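Local coordinates for protein galectin-1 (PDB 1GAN) that binds beta-galactosides, and probably a wide range of complex glycans, as a homodimeric lectin of the extracellular matrix, at residues K21-P26 / G125-S130; N41-F46 / D95-K100; S71-G76 / F107-R112. All blocks are in the same frame, centred on the assembly; numbering follows the deposited sequence.

Interaction 1: residues K21-P26 / G125-S130; sequences KGSIPP and GLQFKS. Unlike the reference sequence in segment 125-130: Gln-127 (reference Ala).
Ser-23 and Gln-127 stand side by side on one face of an antiparallel sheet. Their backbones form a hydrogen-bonded pair. Gln-127 N gives to Ser-23 O at 2.9 Å, and Ser-23 N gives to Gln-127 O. The hydroxyl adds a third bond, from Ser-23 OG to Gln-127 O at 3.2 Å. OG can reach this oxygen because chi1 of 45° sets it between the backbone N and the carbonyl carbon. N and OG of Ser-23 come to Gln-127 O from opposite faces of its carbonyl plane. The extended side chain of Gln-127 runs alongside this hydroxyl.

Lys-21 and Ser-130 share that face of the sheet. The lysine chain passes the serine hydroxyl, with Lys-21 CD 3.4 Å from Ser-130 OG. Here the ladder slips by one residue. Lys-21 O accepts from Lys-129 N at 2.7 Å and from Ser-130 N at 3.2 Å, which makes a classic beta bulge. The end of the Leu-126 side chain comes up to Gly-22. Leu-126 CG lies 4.0 Å from Gly-22 CA, and Leu-126 CD1 meets Ile-24 CG1 at 4.1 Å.

Within the chain, strand 127-133 is the outermost strand of the five-stranded sheet of the galectin sandwich. Strand 16-23 lies between it and strand 85-92. Ser-130 also pairs with a strand of the second subunit, so the sheet continues across the dimer interface.

Interaction 2: residues N41-F46 / D95-K100; sequences NFLLHF and DKIIIK. Unlike the reference sequence in segment 95-100: Asp-95 (reference Gln). With GAL (beta-D-galactopyranose), chain C.
Leu-44 lays its CD2 methyl between two isoleucines of the facing strand. Leu-44 CD2 is 4.0 Å from Ile-97 CG2 and 4.2 Å from Ile-99 CD1. Its first torsion, chi1 169°, sends CG opposite the backbone N, and the branch then lies at an angle across Ile-97. The extended ethyl arm of Ile-97 ends at the base of the leucine, with Ile-97 CD1 4.1 Å from Leu-44 CB. The same methyl meets Leu-43, whose CD2 is 4.3 Å away from Ile-97 CD1. Leu-43 and Leu-44 form a classic beta bulge opposite Leu-35, which probably helps both to face Ile-97. Two residues further along the strand, Phe-46 brings a ring corner to Ile-99, with Phe-46 CE2 4.0 Å from Ile-99 CG2.

The axes of strand segments 44-46 and 96-100 come within 10.5 Å, at an angle of 19°. They belong to the two stacked sheets of the galectin sandwich and meet through side chains alone. Phe-90 and Phe-109 also pack on Leu-44.

His-45 points the other way, to the sugar. His-45 NE2 is hydrogen-bonded to galactose O4 at 2.8 Å, near the plane of the ring. Its ND1 is bonded to Asn-34 OD1, so both ring nitrogens are engaged, which should hold the rotation of the imidazole. The segment therefore has two chemistries. Leu-43, Leu-44 and Phe-46 meet the other sheet through apolar contacts alone, while His-45 offers a directional polar group to galactose.

Interaction 3: residues S71-G76 / F107-R112; sequences SEQREG and FSFPVR. Unlike the reference sequence in segment 71-76: Gly-76 (reference Glu). With NDG (2-acetamido-2-deoxy-alpha-D-glucopyranose), chain B; GAL (beta-D-galactopyranose), chain C.
At the margin of the glycan site, edge strand 68-75 of one sheet faces edge strand 106-110 of the other, and Glu-75 lies over the ring of Phe-107. Glu-75 CG makes a CH-pi contact 3.7 Å from the ring centroid, only 1° off the normal. A bend at chi2, -64°, brings the carboxylate back over the ring; its plane is 8° from the ring plane, and the two are stacked. Gln-73 reaches out beside Phe-109 instead. Gln-73 CB sits in the plane of the ring at its edge, 3.9 Å from Phe-109 CE1.

Further along, Arg-112 spans the gap to the backbone. Arg-112 NH2 gives a hydrogen bond to Ser-71 O at 2.8 Å, near the plane of the guanidinium. Phe-109 CZ lies over one face of this group, toward its rim, and Ser-63 OG accepts from Arg-112 NE. The guanidinium is thus held on several sides.

Glu-72 and Arg-74 point away from this packing, to the glycan. Galactose O6 gives a hydrogen bond to Glu-72 OE2 at 2.9 Å. Glu-72 OE1 is in a salt bridge with Arg-74 NH1 at 2.6 Å, and Asp-55 pairs with Arg-74 NE. Arg-74 NH2 lies 3.3 Å from C8 of the N-acetyl hexosamine. This alternation along one strand belongs to the galectin carbohydrate site: residues turned inward pack on the second sheet, and those turned outward line the sugar site.

How the interactions relate
Interaction 2 is core, interaction 3 lies at the surface, and interaction 1 is partly buried. Interaction 1 joins neighbouring strands within one sheet, so backbone hydrogen bonds dominate. Interactions 2 and 3 join the two sheets of the sandwich and depend mainly on side chains. Interaction 2 is entirely apolar across its gap. Interaction 3 mixes aromatic, charged and polar groups. These two contacts touch each other: strands 96-101 and 106-110 are sheet neighbours, and Ile-99 N lies 2.9 Å from Phe-107 O. Both also reach the galactose, through residues of 41-46 and 71-76 that point away from the other sheet. Interaction 1 lies at the end of the five-stranded sheet that continues into the second subunit.

Interaction 1: residues K21-P26 / G125-S130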
loop_
_atom_site.group_PDB
_atom_site.type_symbol
_atom_site.label_atom_id
_atom_site.label_comp_id
_atom_site.label_asym_id
_atom_site.label_seq_id
_atom_site.Cartn_x
_atom_site.Cartn_y
_atom_site.Cartn_z
ATOM N N LYS A 21 -4.914 -2.324 -8.387
ATOM C CA LYS A 21 -6.333 -2.518 -8.657
ATOM C C LYS A 21 -7.031 -1.328 -8.038
ATOM O O LYS A 21 -6.803 -0.988 -6.874
ATOM C CB LYS A 21 -6.869 -3.802 -8.038
ATOM C CG LYS A 21 -6.646 -5.012 -8.890
ATOM C CD LYS A 21 -7.098 -6.280 -8.200
ATOM C CE LYS A 21 -6.630 -7.494 -8.987
ATOM N NZ LYS A 21 -6.799 -8.753 -8.221
ATOM N N GLY A 22 -7.837 -0.652 -8.836
ATOM C CA GLY A 22 -8.550 0.501 -8.337
ATOM C C GLY A 22 -9.863 0.614 -9.060
ATOM O O GLY A 22 -10.212 -0.236 -9.875
ATOM N N SER A 23 -10.586 1.671 -8.738
ATOM C CA SER A 23 -11.864 1.968 -9.352
ATOM C C SER A 23 -11.815 3.458 -9.679
ATOM O O SER A 23 -11.282 4.262 -8.894
ATOM C CB SER A 23 -12.998 1.662 -8.374
ATOM O OG SER A 23 -12.674 2.179 -7.092
ATOM N N ILE A 24 -12.393 3.817 -10.821
ATOM C CA ILE A 24 -12.373 5.196 -11.271
ATOM C C ILE A 24 -13.626 5.994 -10.922
ATOM O O ILE A 24 -14.724 5.666 -11.391
ATOM C CB ILE A 24 -12.169 5.253 -12.788
ATOM C CG1 ILE A 24 -11.016 4.335 -13.192
ATOM C CG2 ILE A 24 -11.880 6.695 -13.210
ATOM C CD1 ILE A 24 -11.006 4.001 -14.651
ATOM N N PRO A 25 -13.483 7.038 -10.079
ATOM C CA PRO A 25 -14.582 7.909 -9.655
ATOM C C PRO A 25 -15.319 8.440 -10.906
ATOM O O PRO A 25 -14.683 8.769 -11.927
ATOM C CB PRO A 25 -13.847 9.037 -8.928
ATOM C CG PRO A 25 -12.687 8.336 -8.310
ATOM C CD PRO A 25 -12.218 7.451 -9.443
ATOM N N PRO A 26 -16.655 8.586 -10.830
ATOM C CA PRO A 26 -17.400 9.073 -11.988
ATOM C C PRO A 26 -17.062 10.527 -12.318
ATOM O O PRO A 26 -17.125 10.924 -13.471
ATOM C CB PRO A 26 -18.840 8.911 -11.534
ATOM C CG PRO A 26 -18.749 9.301 -10.102
ATOM C CD PRO A 26 -17.524 8.541 -9.638
ATOM N N GLY A 125 -6.507 10.252 -8.268
ATOM C CA GLY A 125 -7.778 10.053 -8.936
ATOM C C GLY A 125 -8.214 8.606 -9.040
ATOM O O GLY A 125 -9.141 8.286 -9.781
ATOM N N LEU A 126 -7.545 7.719 -8.320
ATOM C CA LEU A 126 -7.903 6.312 -8.365
ATOM C C LEU A 126 -8.280 5.857 -6.976
ATOM O O LEU A 126 -7.580 6.163 -6.010
ATOM C CB LEU A 126 -6.725 5.488 -8.858
ATOM C CG LEU A 126 -7.046 4.052 -9.249
ATOM C CD1 LEU A 126 -8.154 4.065 -10.302
ATOM C CD2 LEU A 126 -5.803 3.377 -9.797
ATOM N N GLN A 127 -9.409 5.170 -6.863
ATOM C CA GLN A 127 -9.855 4.665 -5.571
ATOM C C GLN A 127 -9.229 3.287 -5.406
ATOM O O GLN A 127 -9.632 2.317 -6.057
ATOM C CB GLN A 127 -11.374 4.582 -5.514
ATOM C CG GLN A 127 -11.903 4.145 -4.169
ATOM C CD GLN A 127 -13.407 3.872 -4.171
ATOM O OE1 GLN A 127 -14.008 3.675 -3.108
ATOM N NE2 GLN A 127 -14.020 3.851 -5.357
ATOM N N PHE A 128 -8.178 3.257 -4.593
ATOM C CA PHE A 128 -7.378 2.073 -4.282
ATOM C C PHE A 128 -8.155 0.819 -3.845
ATOM O O PHE A 128 -9.044 0.882 -2.992
ATOM C CB PHE A 128 -6.330 2.511 -3.228
ATOM C CG PHE A 128 -5.730 1.393 -2.428
ATOM C CD1 PHE A 128 -4.821 0.531 -2.991
ATOM C CD2 PHE A 128 -6.110 1.196 -1.114
ATOM C CE1 PHE A 128 -4.305 -0.518 -2.253
ATOM C CE2 PHE A 128 -5.603 0.155 -0.375
ATOM C CZ PHE A 128 -4.702 -0.707 -0.944
ATOM N N LYS A 129 -7.839 -0.316 -4.454
ATOM C CA LYS A 129 -8.473 -1.570 -4.062
ATOM C C LYS A 129 -7.399 -2.561 -3.564
ATOM O O LYS A 129 -7.605 -3.258 -2.575
ATOM C CB LYS A 129 -9.281 -2.170 -5.209
ATOM C CG LYS A 129 -10.346 -3.175 -4.774
ATOM C CD LYS A 129 -9.801 -4.583 -4.579
ATOM C CE LYS A 129 -10.643 -5.345 -3.545
ATOM N NZ LYS A 129 -10.192 -6.760 -3.385
ATOM N N SER A 130 -6.264 -2.644 -4.246
ATOM C CA SER A 130 -5.214 -3.546 -3.800
ATOM C C SER A 130 -3.899 -3.352 -4.513
ATOM O O SER A 130 -3.858 -3.017 -5.688
ATOM C CB SER A 130 -5.635 -5.007 -3.936
ATOM O OG SER A 130 -5.662 -5.422 -5.281
#

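Interaction 2: residues N41-F46 / D95-K100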
loop_
_atom_site.group_PDB
_atom_site.type_symbol
_atom_site.label_atom_id
_atom_site.label_comp_id
_atom_site.label_asym_id
_atom_site.label_seq_id
_atom_site.Cartn_x
_atom_site.Cartn_y
_atom_site.Cartn_z
ATOM N N ASN A 41 10.477 13.315 -7.630
ATOM C CA ASN A 41 11.259 12.592 -8.602
ATOM C C ASN A 41 10.527 11.321 -8.985
ATOM O O ASN A 41 10.461 10.386 -8.174
ATOM C CB ASN A 41 12.630 12.277 -8.007
ATOM C CG ASN A 41 13.439 13.529 -7.727
ATOM O OD1 ASN A 41 14.146 14.025 -8.601
ATOM N ND2 ASN A 41 13.304 14.075 -6.522
ATOM N N PHE A 42 9.972 11.297 -10.201
ATOM C CA PHE A 42 9.226 10.133 -10.688
ATOM C C PHE A 42 9.954 9.501 -11.858
ATOM O O PHE A 42 10.371 10.203 -12.782
ATOM C CB PHE A 42 7.811 10.537 -11.159
ATOM C CG PHE A 42 6.942 11.134 -10.081
ATOM C CD1 PHE A 42 7.036 10.707 -8.765
ATOM C CD2 PHE A 42 5.970 12.088 -10.394
ATOM C CE1 PHE A 42 6.169 11.207 -7.772
ATOM C CE2 PHE A 42 5.103 12.597 -9.407
ATOM C CZ PHE A 42 5.207 12.149 -8.094
ATOM N N LEU A 43 10.142 8.189 -11.808
ATOM C CA LEU A 43 10.780 7.452 -12.896
ATOM C C LEU A 43 9.662 7.328 -13.946
ATOM O O LEU A 43 9.870 7.497 -15.157
ATOM C CB LEU A 43 11.227 6.070 -12.393
ATOM C CG LEU A 43 12.277 5.307 -13.208
ATOM C CD1 LEU A 43 13.503 6.179 -13.344
ATOM C CD2 LEU A 43 12.669 4.002 -12.545
ATOM N N LEU A 44 8.450 7.099 -13.450
ATOM C CA LEU A 44 7.294 6.993 -14.318
ATOM C C LEU A 44 6.062 7.618 -13.708
ATOM O O LEU A 44 5.780 7.436 -12.537
ATOM C CB LEU A 44 6.992 5.540 -14.669
ATOM C CG LEU A 44 5.645 5.311 -15.356
ATOM C CD1 LEU A 44 5.630 6.090 -16.685
ATOM C CD2 LEU A 44 5.411 3.815 -15.583
ATOM N N HIS A 45 5.406 8.454 -14.495
ATOM C CA HIS A 45 4.151 9.084 -14.126
ATOM C C HIS A 45 3.238 8.618 -15.271
ATOM O O HIS A 45 3.495 8.948 -16.442
ATOM C CB HIS A 45 4.309 10.604 -14.108
ATOM C CG HIS A 45 3.019 11.363 -14.214
ATOM N ND1 HIS A 45 2.175 11.560 -13.146
ATOM C CD2 HIS A 45 2.468 12.039 -15.251
ATOM C CE1 HIS A 45 1.161 12.321 -13.516
ATOM N NE2 HIS A 45 1.315 12.626 -14.789
ATOM N N PHE A 46 2.303 7.714 -14.945
ATOM C CA PHE A 46 1.332 7.156 -15.880
ATOM C C PHE A 46 0.008 7.892 -15.667
ATOM O O PHE A 46 -0.671 7.697 -14.655
ATOM C CB PHE A 46 1.183 5.670 -15.600
ATOM C CG PHE A 46 0.079 5.012 -16.374
ATOM C CD1 PHE A 46 -1.215 4.955 -15.850
ATOM C CD2 PHE A 46 0.336 4.417 -17.612
ATOM C CE1 PHE A 46 -2.242 4.320 -16.535
ATOM C CE2 PHE A 46 -0.680 3.777 -18.307
ATOM C CZ PHE A 46 -1.980 3.729 -17.764
ATOM N N ASP A 95 16.315 -1.419 -18.278
ATOM C CA ASP A 95 16.256 -0.668 -19.522
ATOM C C ASP A 95 14.873 -0.120 -19.881
ATOM O O ASP A 95 14.768 0.705 -20.773
ATOM C CB ASP A 95 16.821 -1.525 -20.675
ATOM C CG ASP A 95 16.008 -2.825 -20.929
ATOM O OD1 ASP A 95 15.694 -3.611 -20.002
ATOM O OD2 ASP A 95 15.697 -3.083 -22.098
ATOM N N LYS A 96 13.824 -0.530 -19.171
ATOM C CA LYS A 96 12.471 -0.054 -19.476
ATOM C C LYS A 96 11.484 -0.569 -18.439
ATOM O O LYS A 96 11.775 -1.493 -17.676
ATOM C CB LYS A 96 12.024 -0.587 -20.844
ATOM C CG LYS A 96 11.974 -2.120 -20.864
ATOM C CD LYS A 96 11.747 -2.713 -22.228
ATOM C CE LYS A 96 11.955 -4.231 -22.177
ATOM N NZ LYS A 96 13.383 -4.569 -21.959
ATOM N N ILE A 97 10.305 0.024 -18.437
ATOM C CA ILE A 97 9.231 -0.393 -17.556
ATOM C C ILE A 97 8.135 -0.803 -18.526
ATOM O O ILE A 97 7.854 -0.094 -19.494
ATOM C CB ILE A 97 8.720 0.777 -16.685
ATOM C CG1 ILE A 97 9.813 1.198 -15.709
ATOM C CG2 ILE A 97 7.450 0.380 -15.938
ATOM C CD1 ILE A 97 9.367 2.197 -14.688
ATOM N N ILE A 98 7.588 -1.993 -18.370
ATOM C CA ILE A 98 6.518 -2.352 -19.286
ATOM C C ILE A 98 5.173 -2.270 -18.556
ATOM O O ILE A 98 5.074 -2.694 -17.407
ATOM C CB ILE A 98 6.819 -3.704 -20.105
ATOM C CG1 ILE A 98 5.783 -4.765 -19.858
ATOM C CG2 ILE A 98 8.257 -4.197 -19.947
ATOM C CD1 ILE A 98 4.770 -4.726 -20.941
ATOM N N ILE A 99 4.219 -1.542 -19.138
ATOM C CA ILE A 99 2.885 -1.399 -18.554
ATOM C C ILE A 99 1.910 -2.373 -19.255
ATOM O O ILE A 99 1.821 -2.379 -20.484
ATOM C CB ILE A 99 2.320 0.046 -18.701
ATOM C CG1 ILE A 99 3.259 1.101 -18.099
ATOM C CG2 ILE A 99 0.970 0.146 -17.995
ATOM C CD1 ILE A 99 4.374 1.565 -19.007
ATOM N N LYS A 100 1.193 -3.195 -18.485
ATOM C CA LYS A 100 0.237 -4.162 -19.049
ATOM C C LYS A 100 -1.124 -3.947 -18.425
ATOM O O LYS A 100 -1.217 -3.676 -17.229
ATOM C CB LYS A 100 0.650 -5.596 -18.748
ATOM C CG LYS A 100 2.011 -6.029 -19.257
ATOM C CD LYS A 100 2.095 -7.572 -19.281
ATOM C CE LYS A 100 3.524 -8.057 -19.412
ATOM N NZ LYS A 100 4.314 -7.622 -18.221
HETATM C C1 GAL C . 1.113 18.187 -17.182
HETATM C C2 GAL C . 0.119 17.876 -16.052
HETATM C C3 GAL C . 0.783 17.046 -14.949
HETATM C C4 GAL C . 1.390 15.794 -15.556
HETATM C C5 GAL C . 2.349 16.187 -16.681
HETATM C C6 GAL C . 2.958 15.011 -17.372
HETATM O O2 GAL C . -0.409 19.074 -15.511
HETATM O O3 GAL C . -0.187 16.656 -13.994
HETATM O O4 GAL C . 0.349 14.966 -16.059
HETATM O O5 GAL C . 1.661 16.959 -17.692
HETATM O O6 GAL C . 3.921 15.453 -18.306
#

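Interaction 3: residues S71-G76 / F107-R112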
loop_
_atom_site.group_PDB
_atom_site.type_symbol
_atom_site.label_atom_id
_atom_site.label_comp_id
_atom_site.label_asym_id
_atom_site.label_seq_id
_atom_site.Cartn_x
_atom_site.Cartn_y
_atom_site.Cartn_z
ATOM N N SER A 71 10.157 14.660 -20.944
ATOM C CA SER A 71 9.607 14.548 -22.287
ATOM C C SER A 71 8.400 13.615 -22.230
ATOM O O SER A 71 8.525 12.442 -21.882
ATOM C CB SER A 71 10.651 13.952 -23.238
ATOM O OG SER A 71 11.831 14.753 -23.335
ATOM N N GLU A 72 7.229 14.139 -22.563
ATOM C CA GLU A 72 6.019 13.353 -22.562
ATOM C C GLU A 72 6.026 12.316 -23.658
ATOM O O GLU A 72 6.555 12.540 -24.741
ATOM C CB GLU A 72 4.790 14.256 -22.779
ATOM C CG GLU A 72 4.292 14.920 -21.512
ATOM C CD GLU A 72 3.150 15.906 -21.720
ATOM O OE1 GLU A 72 2.663 16.102 -22.855
ATOM O OE2 GLU A 72 2.745 16.512 -20.720
ATOM N N GLN A 73 5.386 11.192 -23.389
ATOM C CA GLN A 73 5.226 10.133 -24.368
ATOM C C GLN A 73 3.722 9.871 -24.340
ATOM O O GLN A 73 3.128 9.802 -23.269
ATOM C CB GLN A 73 5.983 8.897 -23.931
ATOM C CG GLN A 73 5.833 7.762 -24.883
ATOM C CD GLN A 73 6.675 6.578 -24.492
ATOM O OE1 GLN A 73 6.157 5.573 -23.964
ATOM N NE2 GLN A 73 7.990 6.682 -24.734
ATOM N N ARG A 74 3.084 9.819 -25.492
ATOM C CA ARG A 74 1.656 9.576 -25.525
ATOM C C ARG A 74 1.388 8.251 -26.195
ATOM O O ARG A 74 2.165 7.835 -27.048
ATOM C CB ARG A 74 0.952 10.701 -26.266
ATOM C CG ARG A 74 0.972 12.014 -25.524
ATOM C CD ARG A 74 -0.009 12.982 -26.169
ATOM N NE ARG A 74 -0.426 14.056 -25.269
ATOM C CZ ARG A 74 0.408 14.882 -24.658
ATOM N NH1 ARG A 74 1.712 14.756 -24.860
ATOM N NH2 ARG A 74 -0.062 15.796 -23.814
ATOM N N GLU A 75 0.310 7.585 -25.783
ATOM C CA GLU A 75 -0.094 6.284 -26.321
ATOM C C GLU A 75 -1.529 6.321 -26.858
ATOM O O GLU A 75 -2.405 6.976 -26.275
ATOM C CB GLU A 75 -0.017 5.216 -25.237
ATOM C CG GLU A 75 1.376 4.959 -24.719
ATOM C CD GLU A 75 2.314 4.390 -25.788
ATOM O OE1 GLU A 75 1.860 3.619 -26.672
ATOM O OE2 GLU A 75 3.522 4.710 -25.727
ATOM N N GLY A 76 -1.771 5.551 -27.919
ATOM C CA GLY A 76 -3.079 5.491 -28.552
ATOM C C GLY A 76 -4.114 4.691 -27.805
ATOM O O GLY A 76 -5.257 5.112 -27.720
ATOM N N PHE A 107 2.541 -1.683 -23.386
ATOM C CA PHE A 107 3.492 -0.807 -24.031
ATOM C C PHE A 107 4.654 -0.675 -23.084
ATOM O O PHE A 107 4.601 -1.154 -21.966
ATOM C CB PHE A 107 2.875 0.547 -24.407
ATOM C CG PHE A 107 2.507 1.409 -23.242
ATOM C CD1 PHE A 107 3.452 2.258 -22.657
ATOM C CD2 PHE A 107 1.202 1.453 -22.783
ATOM C CE1 PHE A 107 3.100 3.140 -21.647
ATOM C CE2 PHE A 107 0.840 2.336 -21.767
ATOM C CZ PHE A 107 1.795 3.179 -21.207
ATOM N N SER A 108 5.728 -0.066 -23.539
ATOM C CA SER A 108 6.881 0.091 -22.694
ATOM C C SER A 108 7.214 1.572 -22.596
ATOM O O SER A 108 6.784 2.382 -23.424
ATOM C CB SER A 108 8.046 -0.685 -23.288
ATOM O OG SER A 108 8.450 -0.074 -24.504
ATOM N N PHE A 109 7.933 1.920 -21.541
ATOM C CA PHE A 109 8.348 3.289 -21.309
ATOM C C PHE A 109 9.812 3.175 -20.877
ATOM O O PHE A 109 10.146 2.300 -20.079
ATOM C CB PHE A 109 7.488 3.899 -20.207
ATOM C CG PHE A 109 7.785 5.334 -19.933
ATOM C CD1 PHE A 109 7.352 6.326 -20.801
ATOM C CD2 PHE A 109 8.522 5.696 -18.810
ATOM C CE1 PHE A 109 7.652 7.665 -20.573
ATOM C CE2 PHE A 109 8.827 7.019 -18.570
ATOM C CZ PHE A 109 8.392 8.012 -19.459
ATOM N N PRO A 110 10.708 4.019 -21.437
ATOM C CA PRO A 110 12.146 3.998 -21.103
ATOM C C PRO A 110 12.493 4.309 -19.651
ATOM O O PRO A 110 11.845 5.128 -19.023
ATOM C CB PRO A 110 12.733 5.100 -22.020
ATOM C CG PRO A 110 11.617 6.074 -22.141
ATOM C CD PRO A 110 10.408 5.145 -22.347
ATOM N N VAL A 111 13.562 3.706 -19.147
ATOM C CA VAL A 111 14.026 3.975 -17.776
ATOM C C VAL A 111 15.108 5.057 -17.913
ATOM O O VAL A 111 16.198 4.813 -18.445
ATOM C CB VAL A 111 14.567 2.680 -17.072
ATOM C CG1 VAL A 111 15.394 3.027 -15.846
ATOM C CG2 VAL A 111 13.404 1.808 -16.642
ATOM N N ARG A 112 14.776 6.269 -17.476
ATOM C CA ARG A 112 15.697 7.401 -17.617
ATOM C C ARG A 112 16.678 7.570 -16.470
ATOM O O ARG A 112 17.569 8.412 -16.519
ATOM C CB ARG A 112 14.914 8.684 -17.861
ATOM C CG ARG A 112 13.669 8.433 -18.681
ATOM C CD ARG A 112 13.447 9.406 -19.821
ATOM N NE ARG A 112 12.293 10.248 -19.550
ATOM C CZ ARG A 112 11.303 10.497 -20.404
ATOM N NH1 ARG A 112 11.307 9.971 -21.616
ATOM N NH2 ARG A 112 10.296 11.274 -20.020
HETATM C C1 NDG B . 1.237 20.974 -21.750
HETATM C C2 NDG B . 1.277 19.445 -21.827
HETATM C C3 NDG B . 0.540 18.858 -20.634
HETATM C C4 NDG B . 1.206 19.309 -19.345
HETATM C C5 NDG B . 1.263 20.856 -19.309
HETATM C C6 NDG B . 2.107 21.389 -18.146
HETATM C C7 NDG B . 1.342 19.022 -24.197
HETATM C C8 NDG B . 0.630 18.543 -25.453
HETATM O O5 NDG B . 1.864 21.395 -20.524
HETATM O O3 NDG B . 0.532 17.447 -20.706
HETATM O O4 NDG B . 0.434 18.813 -18.222
HETATM O O6 NDG B . 3.473 20.954 -18.231
HETATM O O7 NDG B . 2.504 19.411 -24.262
HETATM N N2 NDG B . 0.658 18.997 -23.060
HETATM O O1 NDG B . -0.086 21.360 -21.629
HETATM C C1 GAL C . 1.113 18.187 -17.182
HETATM C C2 GAL C . 0.119 17.876 -16.052
HETATM C C3 GAL C . 0.783 17.046 -14.949
HETATM C C4 GAL C . 1.390 15.794 -15.556
HETATM C C5 GAL C . 2.349 16.187 -16.681
HETATM C C6 GAL C . 2.958 15.011 -17.372
HETATM O O2 GAL C . -0.409 19.074 -15.511
HETATM O O3 GAL C . -0.187 16.656 -13.994
HETATM O O4 GAL C . 0.349 14.966 -16.059
HETATM O O5 GAL C . 1.661 16.959 -17.692
HETATM O O6 GAL C . 3.921 15.453 -18.306
#